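Local coordinates for protein probable endoglucanase (Gluconacetobacter xylinus, PDB 1WZZ) that hydrolyses internal beta-1,4-glucosidic linkages of carboxymethyl cellulose and related beta-glucans as a secreted family 8 endoglucanase required for cellulose biosynthesis, at residues Pro148-Met153 against Met193-Arg198; Val165-Ser170 against Asp213-Asn218; Val200-Phe205 against Gly222-Ala227; Trp208-Asp213 against Ala257-Phe262. All coordinates share one frame; numbering follows the deposited sequence.

Contact 1: residues Pro148-Met153 against Met193-Arg198; sequences PYVVLM and MEDGIR
Strand 149-152 runs at 91° to helix segment 193-198, the two axes passing 7.6 Å apart, with Tyr149 and Asp195 as the residues where the backbones draw nearest. Asp195 makes the main reach to the start of the strand. With CG beside the backbone N (chi1 -84°), Asp195 turns its carboxylate to the strand, where OD2 accepts from Val150 N at 2.8 Å with an N-H...O angle of 162°. That donor comes to the anti side of the carboxylate, somewhat out of its plane.

The other oxygen, OD1, is held by two further groups. Arg198 NH1, from one helical turn on, makes a salt bridge of 2.9 Å to Asp195 OD1 from above the carboxylate plane, and a water hydrogen-bonds to both Asp195 OD1 (2.7 Å) and Pro148 O. The carboxylate thus links helix and strand directly through OD2 and by way of water through OD1. Tyr149 turns the edge of its ring to this group: Tyr149 CD2 lies 3.6 Å from Asp195 OD1, ring and carboxylate planes being almost perpendicular. The CG of Pro148 sits over the centre of one ring face, while Arg198 CB lies 4.1 Å from Tyr149 CE2.

Gln191, a turn earlier in helix 188-202, also donates to Asp195 OD2. Strand 149-152 pairs antiparallel with strand 143-146 in a two-stranded hairpin, so this mostly surface contact ties the hairpin to helix 188-202, whose Met193 packs instead on helix 174-184.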
loop_
_atom_site.group_PDB
_atom_site.type_symbol
_atom_site.label_atom_id
_atom_site.label_comp_id
_atom_site.label_asym_id
_atom_site.label_seq_id
_atom_site.Cartn_x
_atom_site.Cartn_y
_atom_site.Cartn_z
ATOM N N PRO A 148 -21.350 -5.206 10.144
ATOM C CA PRO A 148 -20.874 -5.057 11.523
ATOM C C PRO A 148 -19.501 -4.415 11.669
ATOM O O PRO A 148 -18.928 -4.338 12.764
ATOM C CB PRO A 148 -20.858 -6.501 12.014
ATOM C CG PRO A 148 -20.315 -7.203 10.782
ATOM C CD PRO A 148 -21.151 -6.584 9.660
ATOM N N TYR A 149 -18.964 -3.931 10.563
ATOM C CA TYR A 149 -17.620 -3.382 10.624
ATOM C C TYR A 149 -17.541 -1.883 10.411
ATOM O O TYR A 149 -18.486 -1.287 9.900
ATOM C CB TYR A 149 -16.762 -3.958 9.507
ATOM C CG TYR A 149 -16.854 -5.455 9.294
ATOM C CD1 TYR A 149 -17.612 -5.984 8.253
ATOM C CD2 TYR A 149 -16.154 -6.314 10.121
ATOM C CE1 TYR A 149 -17.670 -7.367 8.038
ATOM C CE2 TYR A 149 -16.200 -7.683 9.921
ATOM C CZ TYR A 149 -16.950 -8.195 8.893
ATOM O OH TYR A 149 -16.994 -9.564 8.732
ATOM N N VAL A 150 -16.412 -1.322 10.817
ATOM C CA VAL A 150 -16.086 0.084 10.505
ATOM C C VAL A 150 -14.960 -0.170 9.498
ATOM O O VAL A 150 -13.934 -0.787 9.836
ATOM C CB VAL A 150 -15.554 0.858 11.675
ATOM C CG1 VAL A 150 -15.080 2.261 11.201
ATOM C CG2 VAL A 150 -16.692 1.080 12.684
ATOM N N VAL A 151 -15.168 0.268 8.267
ATOM C CA VAL A 151 -14.194 0.007 7.209
ATOM C C VAL A 151 -13.484 1.241 6.712
ATOM O O VAL A 151 -13.956 2.349 6.924
ATOM C CB VAL A 151 -14.884 -0.648 6.021
ATOM C CG1 VAL A 151 -15.662 -1.909 6.545
ATOM C CG2 VAL A 151 -15.893 0.339 5.364
ATOM N N LEU A 152 -12.362 1.012 6.022
ATOM C CA LEU A 152 -11.558 2.072 5.427
ATOM C C LEU A 152 -11.915 2.107 3.925
ATOM O O LEU A 152 -11.658 1.148 3.204
ATOM C CB LEU A 152 -10.086 1.712 5.617
ATOM C CG LEU A 152 -9.003 2.646 5.101
ATOM C CD1 LEU A 152 -8.953 3.929 5.960
ATOM C CD2 LEU A 152 -7.653 1.891 5.185
HETATM N N MSE A 153 -12.503 3.211 3.442
HETATM C CA MSE A 153 -12.894 3.336 2.030
HETATM C C MSE A 153 -11.655 3.594 1.154
HETATM O O MSE A 153 -10.719 4.256 1.595
HETATM C CB MSE A 153 -13.894 4.508 1.820
HETATM C CG MSE A 153 -15.213 4.370 2.543
HETATM SE SE MSE A 153 -16.587 5.418 1.587
HETATM C CE MSE A 153 -15.543 7.032 1.150
HETATM N N MSE A 193 -8.477 -0.885 12.851
HETATM C CA MSE A 193 -7.441 -1.918 12.731
HETATM C C MSE A 193 -7.999 -3.306 13.043
HETATM O O MSE A 193 -7.709 -4.255 12.325
HETATM C CB MSE A 193 -6.277 -1.613 13.666
HETATM C CG MSE A 193 -5.453 -0.442 13.239
HETATM SE SE MSE A 193 -4.022 -0.119 14.508
HETATM C CE MSE A 193 -4.905 1.142 15.666
ATOM N N GLU A 194 -8.798 -3.416 14.101
ATOM C CA GLU A 194 -9.368 -4.702 14.473
ATOM C C GLU A 194 -10.297 -5.237 13.402
ATOM O O GLU A 194 -10.298 -6.439 13.103
ATOM C CB GLU A 194 -10.107 -4.605 15.812
ATOM C CG GLU A 194 -9.220 -4.102 16.924
ATOM C CD GLU A 194 -9.990 -3.820 18.211
ATOM O OE1 GLU A 194 -11.176 -3.409 18.134
ATOM O OE2 GLU A 194 -9.392 -3.984 19.296
ATOM N N ASP A 195 -11.095 -4.365 12.792
ATOM C CA ASP A 195 -11.970 -4.858 11.752
ATOM C C ASP A 195 -11.137 -5.183 10.498
ATOM O O ASP A 195 -11.513 -6.040 9.724
ATOM C CB ASP A 195 -13.093 -3.861 11.441
ATOM C CG ASP A 195 -14.281 -4.006 12.400
ATOM O OD1 ASP A 195 -14.441 -5.104 12.993
ATOM O OD2 ASP A 195 -15.064 -3.039 12.558
ATOM N N GLY A 196 -10.002 -4.503 10.311
ATOM C CA GLY A 196 -9.160 -4.834 9.158
ATOM C C GLY A 196 -8.676 -6.280 9.314
ATOM O O GLY A 196 -8.641 -7.046 8.341
ATOM N N ILE A 197 -8.279 -6.633 10.528
ATOM C CA ILE A 197 -7.833 -8.010 10.800
ATOM C C ILE A 197 -9.000 -8.976 10.515
ATOM O O ILE A 197 -8.831 -10.020 9.866
ATOM C CB ILE A 197 -7.339 -8.141 12.262
ATOM C CG1 ILE A 197 -6.034 -7.350 12.421
ATOM C CG2 ILE A 197 -7.109 -9.636 12.629
ATOM C CD1 ILE A 197 -5.578 -7.105 13.860
ATOM N N ARG A 198 -10.200 -8.636 10.976
ATOM C CA ARG A 198 -11.341 -9.498 10.723
ATOM C C ARG A 198 -11.640 -9.663 9.236
ATOM O O ARG A 198 -12.012 -10.764 8.788
ATOM C CB ARG A 198 -12.609 -8.969 11.424
ATOM C CG ARG A 198 -12.500 -8.900 12.907
ATOM C CD ARG A 198 -13.880 -8.560 13.485
ATOM N NE ARG A 198 -13.875 -8.704 14.936
ATOM C CZ ARG A 198 -13.632 -7.721 15.793
ATOM N NH1 ARG A 198 -13.374 -6.483 15.359
ATOM N NH2 ARG A 198 -13.641 -7.977 17.096
HETATM O O HOH W 1 -16.752 -5.736 14.128
#

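Contact 2: residues Val165-Ser170 against Asp213-Asn218; sequences VILNLS and DWLAVN
Strands 165-167 and 215-218 pair antiparallel in a small three-stranded sheet of the (alpha/alpha)6-barrel enzyme. Two hydrogen-bonded pairs, Val165-Val217 and Leu167-Leu215, flank the non-hydrogen-bonded pair Ile166-Ala216. All four backbone bonds fall between 2.8 and 2.9 Å, the straightest being Leu215 N to Leu167 O at 174°.

Side chains sort by face. Val165, Leu167, Leu215 and Val217 share one: Val165 CG2 lies alongside Val217 CB at 3.8 Å, and Leu167 CD1 meets Val217 CG2 at 3.7 Å. On the other, Ile166 divides its branches. Ile166 CD1 rests on Ala216 CB (3.7 Å), while CG2, opposite the backbone N across the CA-CB bond, approaches Trp214 CE3.

Beyond the paired residues, Asn168 swings its CG to the same anti position (chi1 -171°), which carries the amide over one face of the Trp214 indole. Asn168 ND2 stands 3.2 Å above the Trp214 plane, off centre, with the amide and ring planes 73° apart. The same ND2 donates to Asp237, and Trp230 stacks on Trp214. About 7 Å separates the side chain of Asn168 from that of Asp106, the predicted nucleophile, which places this end of the pairing near the probable active site. The orientation of the amide is further fixed at its oxygen, where Ser170 OG donates to Asn168 OD1 over 2.6 Å, from above the carbonyl plane.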
loop_
_atom_site.group_PDB
_atom_site.type_symbol
_atom_site.label_atom_id
_atom_site.label_comp_id
_atom_site.label_asym_id
_atom_site.label_seq_id
_atom_site.Cartn_x
_atom_site.Cartn_y
_atom_site.Cartn_z
ATOM N N VAL A 165 -20.542 -1.652 -0.025
ATOM C CA VAL A 165 -19.392 -0.766 -0.146
ATOM C C VAL A 165 -18.260 -1.615 -0.669
ATOM O O VAL A 165 -18.181 -2.802 -0.348
ATOM C CB VAL A 165 -18.927 -0.143 1.202
ATOM C CG1 VAL A 165 -20.031 0.787 1.730
ATOM C CG2 VAL A 165 -18.558 -1.205 2.222
ATOM N N ILE A 166 -17.401 -0.990 -1.458
ATOM C CA ILE A 166 -16.259 -1.667 -2.038
ATOM C C ILE A 166 -15.010 -1.246 -1.263
ATOM O O ILE A 166 -14.801 -0.049 -1.011
ATOM C CB ILE A 166 -16.068 -1.279 -3.509
ATOM C CG1 ILE A 166 -17.315 -1.649 -4.330
ATOM C CG2 ILE A 166 -14.805 -1.949 -4.061
ATOM C CD1 ILE A 166 -17.762 -3.067 -4.171
ATOM N N LEU A 167 -14.198 -2.232 -0.884
ATOM C CA LEU A 167 -12.953 -1.969 -0.147
ATOM C C LEU A 167 -11.783 -2.558 -0.923
ATOM O O LEU A 167 -11.941 -3.482 -1.712
ATOM C CB LEU A 167 -12.933 -2.684 1.200
ATOM C CG LEU A 167 -14.134 -2.504 2.116
ATOM C CD1 LEU A 167 -13.947 -3.248 3.407
ATOM C CD2 LEU A 167 -14.293 -1.014 2.355
ATOM N N ASN A 168 -10.605 -2.014 -0.669
ATOM C CA ASN A 168 -9.402 -2.571 -1.267
ATOM C C ASN A 168 -8.584 -2.909 -0.027
ATOM O O ASN A 168 -8.077 -2.022 0.644
ATOM C CB ASN A 168 -8.691 -1.553 -2.139
ATOM C CG ASN A 168 -7.579 -2.199 -2.926
ATOM O OD1 ASN A 168 -6.765 -2.956 -2.355
ATOM N ND2 ASN A 168 -7.537 -1.948 -4.211
ATOM N N LEU A 169 -8.473 -4.195 0.300
ATOM C CA LEU A 169 -7.775 -4.557 1.527
ATOM C C LEU A 169 -6.319 -4.144 1.537
ATOM O O LEU A 169 -5.751 -3.917 2.606
ATOM C CB LEU A 169 -7.896 -6.079 1.786
ATOM C CG LEU A 169 -9.314 -6.540 2.140
ATOM C CD1 LEU A 169 -9.356 -8.094 2.175
ATOM C CD2 LEU A 169 -9.716 -5.937 3.491
ATOM N N SER A 170 -5.710 -4.041 0.365
ATOM C CA SER A 170 -4.301 -3.636 0.283
ATOM C C SER A 170 -4.108 -2.161 0.648
ATOM O O SER A 170 -2.977 -1.701 0.759
ATOM C CB SER A 170 -3.739 -3.828 -1.141
ATOM O OG SER A 170 -4.185 -2.805 -2.042
ATOM N N ASP A 213 -8.293 -8.275 -4.859
ATOM C CA ASP A 213 -7.838 -6.888 -4.978
ATOM C C ASP A 213 -9.010 -6.003 -4.479
ATOM O O ASP A 213 -8.794 -5.006 -3.774
ATOM C CB ASP A 213 -7.567 -6.526 -6.447
ATOM C CG ASP A 213 -6.418 -7.299 -7.053
ATOM O OD1 ASP A 213 -5.375 -7.493 -6.378
ATOM O OD2 ASP A 213 -6.559 -7.709 -8.236
ATOM N N TRP A 214 -10.245 -6.382 -4.831
ATOM C CA TRP A 214 -11.435 -5.587 -4.483
ATOM C C TRP A 214 -12.508 -6.447 -3.824
ATOM O O TRP A 214 -12.947 -7.460 -4.388
ATOM C CB TRP A 214 -11.992 -4.941 -5.753
ATOM C CG TRP A 214 -10.990 -4.068 -6.444
ATOM C CD1 TRP A 214 -10.193 -4.410 -7.501
ATOM C CD2 TRP A 214 -10.686 -2.704 -6.130
ATOM N NE1 TRP A 214 -9.404 -3.342 -7.865
ATOM C CE2 TRP A 214 -9.693 -2.280 -7.038
ATOM C CE3 TRP A 214 -11.161 -1.794 -5.168
ATOM C CZ2 TRP A 214 -9.165 -0.985 -7.020
ATOM C CZ3 TRP A 214 -10.622 -0.494 -5.150
ATOM C CH2 TRP A 214 -9.638 -0.113 -6.076
ATOM N N LEU A 215 -12.912 -6.022 -2.622
ATOM C CA LEU A 215 -13.879 -6.724 -1.787
ATOM C C LEU A 215 -15.197 -5.961 -1.656
ATOM O O LEU A 215 -15.185 -4.770 -1.429
ATOM C CB LEU A 215 -13.306 -6.887 -0.395
ATOM C CG LEU A 215 -14.081 -7.705 0.636
ATOM C CD1 LEU A 215 -14.002 -9.235 0.259
ATOM C CD2 LEU A 215 -13.465 -7.453 2.016
ATOM N N ALA A 216 -16.325 -6.657 -1.787
ATOM C CA ALA A 216 -17.622 -5.998 -1.620
ATOM C C ALA A 216 -18.169 -6.433 -0.268
ATOM O O ALA A 216 -18.077 -7.611 0.118
ATOM C CB ALA A 216 -18.581 -6.413 -2.742
ATOM N N VAL A 217 -18.723 -5.482 0.483
ATOM C CA VAL A 217 -19.295 -5.776 1.781
ATOM C C VAL A 217 -20.754 -5.317 1.701
ATOM O O VAL A 217 -21.019 -4.139 1.481
ATOM C CB VAL A 217 -18.605 -4.965 2.904
ATOM C CG1 VAL A 217 -19.201 -5.353 4.274
ATOM C CG2 VAL A 217 -17.078 -5.202 2.856
ATOM N N ASN A 218 -21.699 -6.244 1.849
ATOM C CA ASN A 218 -23.123 -5.868 1.810
ATOM C C ASN A 218 -23.357 -4.933 3.010
ATOM O O ASN A 218 -23.002 -5.251 4.146
ATOM C CB ASN A 218 -24.001 -7.131 1.889
ATOM C CG ASN A 218 -25.498 -6.817 1.787
ATOM O OD1 ASN A 218 -26.085 -6.303 2.716
ATOM N ND2 ASN A 218 -26.094 -7.111 0.643
HETATM O O HOH W 2 -9.920 -6.136 -1.204
#

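Contact 3: residues Val200-Phe205 against Gly222-Ala227; sequences VSAGRF and GALSIA
Ala202, at the end of helix 188-202, opens the contact: Ala202 CB meets Leu224 CD1 at 3.8 Å. Leu224 CD1 also lies 3.7 Å from Gly203 N, where the chain leaves the helix. Gly203 departs from helical geometry and centres an inverse gamma turn, redirecting the chain so that the piece from Ala202 to Phe205 runs only 27° from the direction of strand 224-226.

The CB of Arg204 points away from the strand, and its guanidinium returns to the last helical turn. Arg204 NE and NH1 both donate to Ser201 O, NH1 at 3.0 Å on a lone pair of the carbonyl; NH2 also donates to Arg209 O.

Phe205 then faces the strand. With its CG beside the backbone N (chi1 -53°), the Phe205 ring presents a face to Ile226, whose CG1 lies over it, 3.7 Å from the centroid and 11° off the normal, a well-centred CH-pi contact. Phe205 CZ lies 3.6 Å from Ser225 C, and the carbonyl oxygen of Leu224 lies at the ring edge.

The contact is therefore apolar: an edge strand of the three-stranded sheet is set against the C-terminus and exit turn of one helix, in an enzyme built on the (alpha/alpha)6 barrel of glycoside hydrolase family 8.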
loop_
_atom_site.group_PDB
_atom_site.type_symbol
_atom_site.label_atom_id
_atom_site.label_comp_id
_atom_site.label_asym_id
_atom_site.label_seq_id
_atom_site.Cartn_x
_atom_site.Cartn_y
_atom_site.Cartn_z
ATOM N N VAL A 200 -9.481 -9.327 6.652
ATOM C CA VAL A 200 -8.455 -10.162 5.996
ATOM C C VAL A 200 -8.730 -11.654 6.304
ATOM O O VAL A 200 -8.607 -12.533 5.443
ATOM C CB VAL A 200 -7.070 -9.801 6.513
ATOM C CG1 VAL A 200 -6.069 -10.915 6.136
ATOM C CG2 VAL A 200 -6.622 -8.462 5.889
ATOM N N SER A 201 -9.086 -11.946 7.543
ATOM C CA SER A 201 -9.385 -13.331 7.905
ATOM C C SER A 201 -10.579 -13.902 7.139
ATOM O O SER A 201 -10.515 -14.995 6.555
ATOM C CB SER A 201 -9.655 -13.421 9.401
ATOM O OG SER A 201 -9.985 -14.744 9.783
ATOM N N ALA A 202 -11.689 -13.165 7.129
ATOM C CA ALA A 202 -12.899 -13.636 6.487
ATOM C C ALA A 202 -13.103 -13.352 5.002
ATOM O O ALA A 202 -13.865 -14.062 4.326
ATOM C CB ALA A 202 -14.098 -13.102 7.275
ATOM N N GLY A 203 -12.414 -12.335 4.486
ATOM C CA GLY A 203 -12.593 -11.938 3.109
ATOM C C GLY A 203 -11.633 -12.557 2.123
ATOM O O GLY A 203 -11.031 -11.865 1.317
ATOM N N ARG A 204 -11.536 -13.878 2.158
ATOM C CA ARG A 204 -10.624 -14.602 1.262
ATOM C C ARG A 204 -11.416 -15.659 0.512
ATOM O O ARG A 204 -12.417 -16.191 1.028
ATOM C CB ARG A 204 -9.468 -15.188 2.081
ATOM C CG ARG A 204 -8.534 -14.060 2.611
ATOM C CD ARG A 204 -7.430 -14.569 3.549
ATOM N NE ARG A 204 -7.990 -15.228 4.730
ATOM C CZ ARG A 204 -7.705 -16.475 5.106
ATOM N NH1 ARG A 204 -8.270 -16.989 6.194
ATOM N NH2 ARG A 204 -6.838 -17.202 4.400
ATOM N N PHE A 205 -10.963 -15.971 -0.698
ATOM C CA PHE A 205 -11.738 -16.838 -1.563
ATOM C C PHE A 205 -10.926 -17.824 -2.366
ATOM O O PHE A 205 -9.707 -17.708 -2.486
ATOM C CB PHE A 205 -12.512 -15.977 -2.560
ATOM C CG PHE A 205 -13.335 -14.888 -1.926
ATOM C CD1 PHE A 205 -12.751 -13.678 -1.537
ATOM C CD2 PHE A 205 -14.690 -15.087 -1.685
ATOM C CE1 PHE A 205 -13.510 -12.692 -0.914
ATOM C CE2 PHE A 205 -15.465 -14.104 -1.063
ATOM C CZ PHE A 205 -14.883 -12.907 -0.674
ATOM N N GLY A 222 -23.478 -7.437 5.660
ATOM C CA GLY A 222 -22.064 -7.545 5.987
ATOM C C GLY A 222 -21.446 -8.729 5.264
ATOM O O GLY A 222 -20.257 -9.023 5.449
ATOM N N ALA A 223 -22.238 -9.399 4.428
ATOM C CA ALA A 223 -21.724 -10.548 3.689
ATOM C C ALA A 223 -20.550 -10.059 2.836
ATOM O O ALA A 223 -20.596 -8.958 2.296
ATOM C CB ALA A 223 -22.783 -11.124 2.803
ATOM N N LEU A 224 -19.518 -10.888 2.713
ATOM C CA LEU A 224 -18.334 -10.526 1.920
ATOM C C LEU A 224 -18.309 -11.267 0.606
ATOM O O LEU A 224 -18.609 -12.459 0.551
ATOM C CB LEU A 224 -17.058 -10.858 2.705
ATOM C CG LEU A 224 -17.019 -10.303 4.131
ATOM C CD1 LEU A 224 -15.769 -10.770 4.850
ATOM C CD2 LEU A 224 -17.061 -8.757 4.078
ATOM N N SER A 225 -17.936 -10.571 -0.458
ATOM C CA SER A 225 -17.880 -11.188 -1.770
ATOM C C SER A 225 -16.802 -10.511 -2.582
ATOM O O SER A 225 -16.280 -9.481 -2.165
ATOM C CB SER A 225 -19.229 -11.048 -2.494
ATOM O OG SER A 225 -19.613 -9.689 -2.721
ATOM N N ILE A 226 -16.449 -11.092 -3.726
ATOM C CA ILE A 226 -15.448 -10.464 -4.590
ATOM C C ILE A 226 -16.159 -9.347 -5.362
ATOM O O ILE A 226 -17.183 -9.590 -6.000
ATOM C CB ILE A 226 -14.861 -11.492 -5.572
ATOM C CG1 ILE A 226 -14.238 -12.641 -4.773
ATOM C CG2 ILE A 226 -13.853 -10.812 -6.504
ATOM C CD1 ILE A 226 -14.029 -13.910 -5.601
ATOM N N ALA A 227 -15.642 -8.118 -5.313
ATOM C CA ALA A 227 -16.305 -7.008 -6.012
ATOM C C ALA A 227 -16.522 -7.263 -7.499
ATOM O O ALA A 227 -15.635 -7.742 -8.197
ATOM C CB ALA A 227 -15.526 -5.701 -5.813
#

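Contact 4: residues Trp208-Asp213 against Ala257-Phe262; sequences WRLPPD and ADFTRF
Asp258 is the first residue of helix segment 257-262 to meet the loop 208-213. Asp258 OD1 forms a salt bridge of 2.8 Å with Arg209 NH2. The guanidinium and carboxylate planes stand 84° apart, so the two groups meet crosswise and a coplanar, two-pronged pairing is excluded. Arg209 reaches the acid with an extended chain from CG to NE, and Arg209 CD also passes 3.2 Å from Asp258 OD2. That second oxygen takes a salt bridge from Arg204, so two arginines share one carboxylate and probably favour its charged form. The backbone joins in through a water that donates to both Trp208 O (2.7 Å) and Asp258 O.

Phe259 follows with apolar contacts: CE1 touches Leu210 CD2, and Phe259 CZ lies 3.6 Å from Pro211 CD. A turn beyond Asp258, the nearest atom of Arg261 is its carbonyl O, 4.1 Å from Trp208 CZ3.

Phe262 closes the segment. Its CG is anti to the backbone N (chi1 175°), which lays the ring between Trp208 and Leu210. The ring edge meets the five-membered ring of Trp208 in a T-shaped stack, planes at 63°, with Phe262 CD2 3.5 Å from Trp208 CG. Over one face of Phe262 sits Leu210 CD1, 3.8 Å from the centroid.

In the chain the loop follows helix 188-202 and precedes strand 215-218; its Arg209 and Leu210 both face Phe205, a G1 beta bulge. This contact lays it against helix 253-266. Phe234 of strand 233-234 touches Leu210, Pro211 and Phe259, while Phe266 adds an edge-to-face neighbour to Phe262.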
loop_
_atom_site.group_PDB
_atom_site.type_symbol
_atom_site.label_atom_id
_atom_site.label_comp_id
_atom_site.label_asym_id
_atom_site.label_seq_id
_atom_site.Cartn_x
_atom_site.Cartn_y
_atom_site.Cartn_z
ATOM N N TRP A 208 -7.156 -21.365 -2.695
ATOM C CA TRP A 208 -5.975 -20.923 -1.963
ATOM C C TRP A 208 -6.302 -19.963 -0.809
ATOM O O TRP A 208 -5.407 -19.563 -0.043
ATOM C CB TRP A 208 -5.003 -20.260 -2.946
ATOM C CG TRP A 208 -4.548 -21.200 -4.020
ATOM C CD1 TRP A 208 -4.817 -21.126 -5.355
ATOM C CD2 TRP A 208 -3.762 -22.369 -3.826
ATOM N NE1 TRP A 208 -4.238 -22.190 -6.011
ATOM C CE2 TRP A 208 -3.586 -22.970 -5.092
ATOM C CE3 TRP A 208 -3.190 -22.967 -2.705
ATOM C CZ2 TRP A 208 -2.858 -24.154 -5.268
ATOM C CZ3 TRP A 208 -2.461 -24.150 -2.872
ATOM C CH2 TRP A 208 -2.307 -24.729 -4.147
ATOM N N ARG A 209 -7.584 -19.619 -0.672
ATOM C CA ARG A 209 -8.063 -18.722 0.395
ATOM C C ARG A 209 -7.271 -17.416 0.381
ATOM O O ARG A 209 -6.620 -17.047 1.367
ATOM C CB ARG A 209 -7.928 -19.383 1.765
ATOM C CG ARG A 209 -8.676 -20.706 1.863
ATOM C CD ARG A 209 -8.264 -21.416 3.140
ATOM N NE ARG A 209 -8.422 -22.864 3.044
ATOM C CZ ARG A 209 -7.924 -23.719 3.931
ATOM N NH1 ARG A 209 -8.107 -25.028 3.776
ATOM N NH2 ARG A 209 -7.246 -23.260 4.976
ATOM N N LEU A 210 -7.369 -16.723 -0.740
ATOM C CA LEU A 210 -6.658 -15.468 -0.948
ATOM C C LEU A 210 -7.595 -14.261 -0.957
ATOM O O LEU A 210 -8.742 -14.350 -1.375
ATOM C CB LEU A 210 -5.949 -15.506 -2.288
ATOM C CG LEU A 210 -4.864 -16.567 -2.451
ATOM C CD1 LEU A 210 -4.531 -16.717 -3.928
ATOM C CD2 LEU A 210 -3.637 -16.157 -1.633
ATOM N N PRO A 211 -7.103 -13.115 -0.481
ATOM C CA PRO A 211 -7.935 -11.905 -0.479
ATOM C C PRO A 211 -7.982 -11.376 -1.899
ATOM O O PRO A 211 -7.024 -11.532 -2.683
ATOM C CB PRO A 211 -7.166 -10.959 0.448
ATOM C CG PRO A 211 -5.675 -11.362 0.187
ATOM C CD PRO A 211 -5.795 -12.897 0.170
ATOM N N PRO A 212 -9.080 -10.720 -2.281
ATOM C CA PRO A 212 -9.198 -10.173 -3.624
ATOM C C PRO A 212 -8.599 -8.759 -3.663
ATOM O O PRO A 212 -8.417 -8.128 -2.623
ATOM C CB PRO A 212 -10.722 -10.107 -3.823
ATOM C CG PRO A 212 -11.202 -9.704 -2.447
ATOM C CD PRO A 212 -10.327 -10.537 -1.501
ATOM N N ASP A 213 -8.293 -8.275 -4.859
ATOM C CA ASP A 213 -7.838 -6.888 -4.978
ATOM C C ASP A 213 -9.010 -6.003 -4.479
ATOM O O ASP A 213 -8.794 -5.006 -3.774
ATOM C CB ASP A 213 -7.567 -6.526 -6.447
ATOM C CG ASP A 213 -6.418 -7.299 -7.053
ATOM O OD1 ASP A 213 -5.375 -7.493 -6.378
ATOM O OD2 ASP A 213 -6.559 -7.709 -8.236
ATOM N N ALA A 257 -0.481 -19.322 7.385
ATOM C CA ALA A 257 -0.411 -20.711 6.916
ATOM C C ALA A 257 -0.943 -20.851 5.506
ATOM O O ALA A 257 -0.361 -21.562 4.677
ATOM C CB ALA A 257 -1.186 -21.652 7.872
ATOM N N ASP A 258 -2.061 -20.187 5.217
ATOM C CA ASP A 258 -2.643 -20.262 3.884
ATOM C C ASP A 258 -1.720 -19.596 2.853
ATOM O O ASP A 258 -1.540 -20.120 1.746
ATOM C CB ASP A 258 -4.033 -19.609 3.854
ATOM C CG ASP A 258 -5.104 -20.469 4.526
ATOM O OD1 ASP A 258 -4.919 -21.718 4.616
ATOM O OD2 ASP A 258 -6.147 -19.901 4.945
ATOM N N PHE A 259 -1.141 -18.437 3.187
ATOM C CA PHE A 259 -0.233 -17.813 2.221
ATOM C C PHE A 259 0.976 -18.698 1.993
ATOM O O PHE A 259 1.459 -18.797 0.874
ATOM C CB PHE A 259 0.236 -16.435 2.707
ATOM C CG PHE A 259 -0.741 -15.319 2.371
ATOM C CD1 PHE A 259 -0.862 -14.869 1.063
ATOM C CD2 PHE A 259 -1.560 -14.775 3.358
ATOM C CE1 PHE A 259 -1.821 -13.859 0.740
ATOM C CE2 PHE A 259 -2.506 -13.785 3.038
ATOM C CZ PHE A 259 -2.617 -13.346 1.720
ATOM N N THR A 260 1.445 -19.351 3.053
ATOM C CA THR A 260 2.625 -20.201 2.932
ATOM C C THR A 260 2.325 -21.345 1.961
ATOM O O THR A 260 3.151 -21.659 1.083
ATOM C CB THR A 260 3.034 -20.747 4.318
ATOM O OG1 THR A 260 3.420 -19.658 5.168
ATOM C CG2 THR A 260 4.208 -21.723 4.171
ATOM N N ARG A 261 1.158 -21.985 2.104
ATOM C CA ARG A 261 0.806 -23.071 1.184
ATOM C C ARG A 261 0.734 -22.602 -0.242
ATOM O O ARG A 261 1.127 -23.316 -1.185
ATOM C CB ARG A 261 -0.552 -23.695 1.508
ATOM C CG ARG A 261 -0.558 -24.415 2.785
ATOM C CD ARG A 261 -1.827 -25.239 2.956
ATOM N NE ARG A 261 -1.892 -25.600 4.359
ATOM C CZ ARG A 261 -1.177 -26.588 4.876
ATOM N NH1 ARG A 261 -0.379 -27.295 4.090
ATOM N NH2 ARG A 261 -1.239 -26.846 6.167
ATOM N N PHE A 262 0.196 -21.402 -0.415
ATOM C CA PHE A 262 0.064 -20.842 -1.741
ATOM C C PHE A 262 1.438 -20.595 -2.375
ATOM O O PHE A 262 1.694 -21.026 -3.502
ATOM C CB PHE A 262 -0.748 -19.530 -1.658
ATOM C CG PHE A 262 -0.844 -18.787 -2.966
ATOM C CD1 PHE A 262 -0.177 -17.561 -3.136
ATOM C CD2 PHE A 262 -1.629 -19.274 -3.998
ATOM C CE1 PHE A 262 -0.314 -16.837 -4.329
ATOM C CE2 PHE A 262 -1.773 -18.565 -5.190
ATOM C CZ PHE A 262 -1.112 -17.341 -5.349
HETATM O O HOH W 3 -3.594 -21.471 0.386
#

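Contacts 2 and 4 are buried, whereas contacts 1 and 3 lie nearer the surface. Contacts 1 and 3 use successive parts of helix 188-202, and contacts 2 and 3 share a sheet in which strand 215-218 neighbours strand 224-226. Chemistry follows place: contact 2 rests on regular backbone pairing, contact 1 on a carboxylate, contact 3 on apolar side chains, and contact 4 joins a salt bridge to aromatic packing. Phe205 N of contact 3 probably bonds to Leu210 O of contact 4, and Leu167 of contact 2 packs on Val151 of contact 1. Of the four, contact 2 alone comes close to the probable catalytic residues Glu49 and Asp106.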